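Local coordinates for tetratricopeptide repeat protein (Parabacteroides merdae ATCC 43184, PDB 4R7S), which is of unknown function but, as a helical tetratricopeptide repeat protein, probably serves as a scaffold that binds other proteins or peptides, at residues P35-P38 against L39-A42; M190-N193 against A194-M197. One frame throughout, in Å; residues are numbered along the deposited sequence.

Contact 1 (P35-P38 against L39-A42); sequences PANP and LNYA
The carboxamide of N37 reaches forward to the backbone of L39: OD1 accepts from L39 N at 3.0 Å in a nearly straight bond (N-H...O 164°), the donor tilted 17° from the carbonyl plane. CG anti to the backbone N (chi1 -159°) directs the amide toward L39 N, and OD1 also comes to 3.5 Å from L39 CB. The other end of the amide, ND2, is hydrogen-bonded to E34. A second link is made by the main chain, N40 N donating to N37 O at 3.2 Å and closing a type I beta turn from N37 to N40. N40 CB also packs against N37 O, at 3.2 Å, while N40 OD1 bonds to Y4 of helix 2-16 and ND2 to the carbonyl of E34. Y41 presents its ring edge, CD1 lying 3.2 Å from P38 O. Were N37 an alanine, L39 N would probably lose its side-chain acceptor and E34 OE1 its amide donor, leaving the turn to the N40 N to N37 O bond. An Asn side chain bonded to the amide two residues on is the signature of an Asx turn, here leading into helix 40-52 within the tetratricopeptide repeat region.

Contact 2 (M190-N193 against A194-M197); sequences MGKN and ARAM
The N-terminal turn of helix 193-206, with K192 as N-cap, is closed by A196 N donating to K192 O at 2.9 Å; it forms the second half of a tight interhelical turn that follows helix 178-189. A second i-to-i+4 backbone bond runs alongside the first, M197 N donating to N193 O at 3.0 Å. The K192 carbonyl meets its donor in the carbonyl plane, with a C=O...N angle of 158°, whereas the donor to N193 O is tilted 21° from its plane. Both oxygens also serve as packing surfaces. The methyl of A196 sits against the pair of them, its CB 3.4 Å from N193 O, and M197 lays its CG against N193 O at 3.5 Å before the chain bends at chi2 and chi3. A196 is buried and touches Y187 of helix 178-189 and I220 of helix 211-223, so the methyl also meets both neighbouring helices.

The solvent-exposed side chains of K192 and R195 come nearest at their CB atoms, 4.2 Å apart, and R195 CB also lies 3.7 Å from K192 O. R195 has CG anti to the backbone N and runs extended from CG to NE, where a weak hydrogen bond reaches Y187; K192 bends at chi4, and its NZ remains 6.9 Å from R195 NE, too far for the like charges to touch. N193 packs on F188 and A223.

Before the cap, G191 takes positive phi (87°) and completes a Schellman motif ending helix 178-189. A Schellman C-cap followed directly by the N-cap of the next helix makes a compact interhelical turn, consistent with the antiparallel helix pairs of tetratricopeptide repeats.

Following the chain from the N terminus, contact 1 comes first, in the loop that leads from helix 20-33 into helix 40-52, and it is complete long before contact 2 forms in the turn from helix 178-189 into helix 193-206. The two are in series, neither nested nor crossed. Each is a local junction at the start of a helix, and neither closes a long loop. The centres of contacts 1 and 2 lie about 56 Å apart, on opposite sides of the chain's centre. Contact 1 places the start of helix 40-52 against helix 2-16, through N37 and L39 on Y4; contact 2 places the start of helix 193-206 against helices 178-189 and 211-223.

Contact 1 (P35-P38 against L39-A42)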
loop_
_atom_site.group_PDB
_atom_site.type_symbol
_atom_site.label_atom_id
_atom_site.label_comp_id
_atom_site.label_asym_id
_atom_site.label_seq_id
_atom_site.Cartn_x
_atom_site.Cartn_y
_atom_site.Cartn_z
ATOM N N PRO A 35 14.064 -29.456 -12.641
ATOM C CA PRO A 35 12.999 -28.703 -13.344
ATOM C C PRO A 35 11.580 -29.248 -13.148
ATOM O O PRO A 35 10.625 -28.468 -13.152
ATOM C CB PRO A 35 13.409 -28.811 -14.823
ATOM C CG PRO A 35 14.860 -29.061 -14.793
ATOM C CD PRO A 35 15.084 -29.934 -13.595
ATOM N N ALA A 36 11.452 -30.571 -12.982
ATOM C CA ALA A 36 10.157 -31.247 -12.805
ATOM C C ALA A 36 9.700 -31.346 -11.333
ATOM O O ALA A 36 8.595 -31.843 -11.094
ATOM C CB ALA A 36 10.206 -32.641 -13.421
ATOM N N ASN A 37 10.506 -30.855 -10.359
ATOM C CA ASN A 37 10.108 -30.949 -8.944
ATOM C C ASN A 37 8.771 -30.268 -8.710
ATOM O O ASN A 37 8.628 -29.092 -9.041
ATOM C CB ASN A 37 11.162 -30.389 -7.987
ATOM C CG ASN A 37 11.018 -30.924 -6.578
ATOM O OD1 ASN A 37 9.953 -30.899 -5.972
ATOM N ND2 ASN A 37 12.088 -31.467 -6.036
ATOM N N PRO A 38 7.767 -30.995 -8.169
ATOM C CA PRO A 38 6.443 -30.374 -7.965
ATOM C C PRO A 38 6.416 -29.325 -6.840
ATOM O O PRO A 38 5.469 -28.536 -6.777
ATOM C CB PRO A 38 5.533 -31.565 -7.663
ATOM C CG PRO A 38 6.441 -32.613 -7.123
ATOM C CD PRO A 38 7.760 -32.425 -7.798
ATOM N N LEU A 39 7.452 -29.279 -5.982
ATOM C CA LEU A 39 7.514 -28.273 -4.918
ATOM C C LEU A 39 8.073 -26.948 -5.445
ATOM O O LEU A 39 8.229 -26.000 -4.672
ATOM C CB LEU A 39 8.363 -28.773 -3.722
ATOM C CG LEU A 39 7.781 -29.956 -2.946
ATOM C CD1 LEU A 39 8.789 -30.532 -1.953
ATOM C CD2 LEU A 39 6.487 -29.590 -2.261
ATOM N N ASN A 40 8.347 -26.874 -6.764
ATOM C CA ASN A 40 8.923 -25.690 -7.396
ATOM C C ASN A 40 8.066 -24.451 -7.276
ATOM O O ASN A 40 8.632 -23.356 -7.201
ATOM C CB ASN A 40 9.259 -25.946 -8.856
ATOM C CG ASN A 40 10.618 -26.582 -8.999
ATOM O OD1 ASN A 40 11.329 -26.816 -7.998
ATOM N ND2 ASN A 40 11.019 -26.855 -10.241
ATOM N N TYR A 41 6.719 -24.607 -7.244
ATOM C CA TYR A 41 5.788 -23.480 -7.122
ATOM C C TYR A 41 6.100 -22.680 -5.812
ATOM O O TYR A 41 5.858 -21.474 -5.747
ATOM C CB TYR A 41 4.319 -23.979 -7.148
ATOM C CG TYR A 41 3.897 -24.564 -5.818
ATOM C CD1 TYR A 41 4.250 -25.864 -5.462
ATOM C CD2 TYR A 41 3.251 -23.779 -4.863
ATOM C CE1 TYR A 41 3.949 -26.378 -4.198
ATOM C CE2 TYR A 41 2.950 -24.281 -3.594
ATOM C CZ TYR A 41 3.289 -25.586 -3.271
ATOM O OH TYR A 41 2.979 -26.085 -2.032
ATOM N N ALA A 42 6.621 -23.366 -4.781
ATOM C CA ALA A 42 6.973 -22.701 -3.536
ATOM C C ALA A 42 8.231 -21.887 -3.731
ATOM O O ALA A 42 8.337 -20.784 -3.187
ATOM C CB ALA A 42 7.168 -23.714 -2.427
HETATM O O HOH W 1 5.555 -26.479 -9.397
#

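Contact 2 (M190-N193 against A194-M197)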
loop_
_atom_site.group_PDB
_atom_site.type_symbol
_atom_site.label_atom_id
_atom_site.label_comp_id
_atom_site.label_asym_id
_atom_site.label_seq_id
_atom_site.Cartn_x
_atom_site.Cartn_y
_atom_site.Cartn_z
HETATM N N MSE A 190 -12.086 19.613 2.698
HETATM C CA MSE A 190 -13.278 20.290 3.199
HETATM C C MSE A 190 -13.193 21.810 3.042
HETATM O O MSE A 190 -14.188 22.490 3.311
HETATM C CB MSE A 190 -13.482 19.966 4.702
HETATM C CG MSE A 190 -14.093 18.624 4.955
HETATM SE SE MSE A 190 -14.289 18.329 6.863
HETATM C CE MSE A 190 -15.988 19.339 7.128
ATOM N N GLY A 191 -12.000 22.323 2.698
ATOM C CA GLY A 191 -11.696 23.749 2.569
ATOM C C GLY A 191 -11.286 24.368 3.891
ATOM O O GLY A 191 -11.132 25.586 3.989
ATOM N N LYS A 192 -11.121 23.538 4.926
ATOM C CA LYS A 192 -10.760 23.937 6.279
ATOM C C LYS A 192 -9.235 23.903 6.449
ATOM O O LYS A 192 -8.679 23.109 7.227
ATOM C CB LYS A 192 -11.464 23.034 7.296
ATOM C CG LYS A 192 -12.990 23.180 7.325
ATOM C CD LYS A 192 -13.542 22.582 8.647
ATOM C CE LYS A 192 -15.047 22.694 8.811
ATOM N NZ LYS A 192 -15.515 24.096 9.038
ATOM N N ASN A 193 -8.558 24.794 5.719
ATOM C CA ASN A 193 -7.104 24.861 5.678
ATOM C C ASN A 193 -6.464 25.220 7.022
ATOM O O ASN A 193 -5.494 24.579 7.389
ATOM C CB ASN A 193 -6.655 25.828 4.597
ATOM C CG ASN A 193 -6.963 25.387 3.174
ATOM O OD1 ASN A 193 -7.376 24.252 2.878
ATOM N ND2 ASN A 193 -6.722 26.284 2.237
ATOM N N ALA A 194 -6.978 26.204 7.758
ATOM C CA ALA A 194 -6.349 26.536 9.033
ATOM C C ALA A 194 -6.461 25.356 10.007
ATOM O O ALA A 194 -5.465 25.031 10.663
ATOM C CB ALA A 194 -6.955 27.801 9.633
ATOM N N ARG A 195 -7.641 24.674 10.040
ATOM C CA ARG A 195 -7.851 23.492 10.894
ATOM C C ARG A 195 -6.889 22.350 10.501
ATOM O O ARG A 195 -6.341 21.689 11.390
ATOM C CB ARG A 195 -9.304 22.989 10.861
ATOM C CG ARG A 195 -9.591 22.054 12.051
ATOM C CD ARG A 195 -11.067 21.870 12.311
ATOM N NE ARG A 195 -11.297 21.019 13.476
ATOM C CZ ARG A 195 -11.533 21.456 14.712
ATOM N NH1 ARG A 195 -11.585 22.764 14.968
ATOM N NH2 ARG A 195 -11.736 20.594 15.698
ATOM N N ALA A 196 -6.688 22.146 9.168
ATOM C CA ALA A 196 -5.789 21.143 8.620
ATOM C C ALA A 196 -4.370 21.393 9.096
ATOM O O ALA A 196 -3.685 20.450 9.513
ATOM C CB ALA A 196 -5.841 21.170 7.102
HETATM N N MSE A 197 -3.953 22.680 9.100
HETATM C CA MSE A 197 -2.608 23.095 9.517
HETATM C C MSE A 197 -2.345 22.784 10.975
HETATM O O MSE A 197 -1.214 22.449 11.317
HETATM C CB MSE A 197 -2.365 24.580 9.267
HETATM C CG MSE A 197 -2.084 24.909 7.800
HETATM SE SE MSE A 197 -0.487 24.007 7.062
HETATM C CE MSE A 197 0.769 23.943 8.866
#